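Local coordinates for protein HpcH/HpaI aldolase (Desulfitobacterium hafniense, PDB 3QZ6) that belongs to the HpcH/HpaI aldolase family and folds as a TIM barrel, with a parallel eight-stranded barrel at its core, at residues A220-A225 with Q231-S236. Numbering follows the deposited sequence.
Sequences AKMGWA and QMLLWS
Leu233 and Trp235 on the last barrel strand, 232-237, meet segment 220-225, which leads into helix 223-227, chiefly through the selenomethionine Met222. Leu233 turns its CD2 methyl up to Met222, 3.7 Å from SE. More loosely, CD2 of Leu233 lies 4.5 Å from CB of Ala225. At Leu234 the side chain leaves for the barrel interior, among Phe214, Tyr40, Ile42 and Met20, and the backbone takes over: O of Leu234 lies 3.6 Å from CE of Met222. Trp235 comes next, offering not its ring but its CB, which likewise lies 3.6 Å from CE of Met222. Met222 spans these three residues because its CG is anti to the backbone N (chi1 -167°) and the chain then bends at both chi2 and chi3, which lays the terminal methyl along the strand. NE1 of Trp235 is hydrogen-bonded to Ala217 O, and the indole stacks on Tyr245 of the second subunit. Leu256 of that subunit packs on Met222, and its Ile253 on Leu233 and Trp235. Across this return from helix to strand in the final beta-alpha-beta unit, cohesion is therefore mainly apolar: van der Waals packing of the methionine side chain, its methyl also set against the Leu234 carbonyl, in a buried seam that forms part of the dimer interface.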
loop_
_atom_site.group_PDB
_atom_site.type_symbol
_atom_site.label_atom_id
_atom_site.label_comp_id
_atom_site.label_asym_id
_atom_site.label_seq_id
_atom_site.Cartn_x
_atom_site.Cartn_y
_atom_site.Cartn_z
ATOM N N ALA A 220 -1.224 6.274 19.719
ATOM C CA ALA A 220 -1.355 6.892 21.041
ATOM C C ALA A 220 -0.044 6.867 21.842
ATOM O O ALA A 220 0.221 7.768 22.639
ATOM C CB ALA A 220 -2.491 6.240 21.829
ATOM N N LYS A 221 0.783 5.849 21.620
ATOM C CA LYS A 221 2.053 5.742 22.339
ATOM C C LYS A 221 2.996 6.896 22.014
ATOM O O LYS A 221 4.041 7.043 22.651
ATOM C CB LYS A 221 2.753 4.416 22.036
ATOM C CG LYS A 221 1.855 3.198 22.149
ATOM C CD LYS A 221 1.542 2.859 23.589
ATOM C CE LYS A 221 2.731 2.207 24.272
ATOM N NZ LYS A 221 2.446 1.966 25.718
HETATM N N MSE A 222 2.649 7.706 21.015
HETATM C CA MSE A 222 3.474 8.865 20.687
HETATM C C MSE A 222 3.353 9.956 21.764
HETATM O O MSE A 222 4.162 10.874 21.816
HETATM C CB MSE A 222 3.104 9.445 19.316
HETATM C CG MSE A 222 4.132 10.446 18.793
HETATM SE SE MSE A 222 5.744 9.582 18.058
HETATM C CE MSE A 222 4.777 8.710 16.614
ATOM N N GLY A 223 2.334 9.852 22.611
ATOM C CA GLY A 223 2.118 10.835 23.661
ATOM C C GLY A 223 3.356 11.032 24.516
ATOM O O GLY A 223 3.707 12.160 24.875
ATOM N N TRP A 224 4.027 9.925 24.825
ATOM C CA TRP A 224 5.233 9.948 25.642
ATOM C C TRP A 224 6.280 10.903 25.073
ATOM O O TRP A 224 6.894 11.674 25.808
ATOM C CB TRP A 224 5.825 8.539 25.753
ATOM C CG TRP A 224 6.990 8.443 26.698
ATOM C CD1 TRP A 224 6.944 8.148 28.031
ATOM C CD2 TRP A 224 8.375 8.643 26.381
ATOM N NE1 TRP A 224 8.212 8.150 28.557
ATOM C CE2 TRP A 224 9.106 8.450 27.565
ATOM C CE3 TRP A 224 9.064 8.963 25.207
ATOM C CZ2 TRP A 224 10.496 8.569 27.613
ATOM C CZ3 TRP A 224 10.445 9.084 25.258
ATOM C CH2 TRP A 224 11.144 8.887 26.451
ATOM N N ALA A 225 6.483 10.846 23.760
ATOM C CA ALA A 225 7.506 11.664 23.114
ATOM C C ALA A 225 7.058 13.115 23.014
ATOM O O ALA A 225 7.850 14.048 23.205
ATOM C CB ALA A 225 7.820 11.108 21.719
ATOM N N GLN A 231 9.931 16.779 18.376
ATOM C CA GLN A 231 9.283 17.346 17.191
ATOM C C GLN A 231 9.220 16.375 16.005
ATOM O O GLN A 231 8.325 16.482 15.155
ATOM C CB GLN A 231 9.994 18.616 16.733
ATOM C CG GLN A 231 10.001 19.765 17.716
ATOM C CD GLN A 231 10.826 20.926 17.192
ATOM O OE1 GLN A 231 11.959 21.139 17.621
ATOM N NE2 GLN A 231 10.267 21.670 16.232
HETATM N N MSE A 232 10.179 15.453 15.926
HETATM C CA MSE A 232 10.213 14.496 14.820
HETATM C C MSE A 232 9.453 13.232 15.187
HETATM O O MSE A 232 9.995 12.337 15.833
HETATM C CB MSE A 232 11.652 14.141 14.433
HETATM C CG MSE A 232 12.330 15.156 13.537
HETATM SE SE MSE A 232 11.529 15.262 11.748
HETATM C CE MSE A 232 12.069 13.526 11.032
ATOM N N LEU A 233 8.195 13.158 14.771
ATOM C CA LEU A 233 7.348 12.038 15.154
ATOM C C LEU A 233 7.214 11.079 13.984
ATOM O O LEU A 233 6.729 11.459 12.924
ATOM C CB LEU A 233 5.972 12.547 15.582
ATOM C CG LEU A 233 6.033 13.677 16.616
ATOM C CD1 LEU A 233 4.638 14.236 16.897
ATOM C CD2 LEU A 233 6.707 13.197 17.902
ATOM N N LEU A 234 7.642 9.836 14.196
ATOM C CA LEU A 234 7.668 8.820 13.153
ATOM C C LEU A 234 6.788 7.647 13.570
ATOM O O LEU A 234 7.105 6.935 14.519
ATOM C CB LEU A 234 9.104 8.331 12.955
ATOM C CG LEU A 234 9.305 7.316 11.828
ATOM C CD1 LEU A 234 8.898 7.936 10.505
ATOM C CD2 LEU A 234 10.764 6.841 11.771
ATOM N N TRP A 235 5.685 7.441 12.861
ATOM C CA TRP A 235 4.696 6.445 13.279
ATOM C C TRP A 235 4.440 5.390 12.212
ATOM O O TRP A 235 4.067 5.711 11.081
ATOM C CB TRP A 235 3.370 7.124 13.661
ATOM C CG TRP A 235 2.237 6.143 13.778
ATOM C CD1 TRP A 235 2.061 5.205 14.755
ATOM C CD2 TRP A 235 1.138 5.994 12.876
ATOM N NE1 TRP A 235 0.922 4.475 14.508
ATOM C CE2 TRP A 235 0.338 4.943 13.361
ATOM C CE3 TRP A 235 0.752 6.644 11.704
ATOM C CZ2 TRP A 235 -0.819 4.528 12.710
ATOM C CZ3 TRP A 235 -0.402 6.228 11.064
ATOM C CH2 TRP A 235 -1.173 5.191 11.571
ATOM N N SER A 236 4.656 4.133 12.578
ATOM C CA SER A 236 4.257 2.993 11.745
ATOM C C SER A 236 4.837 3.041 10.326
ATOM O O SER A 236 5.973 3.485 10.118
ATOM C CB SER A 236 2.723 2.881 11.709
ATOM O OG SER A 236 2.310 1.644 11.145
#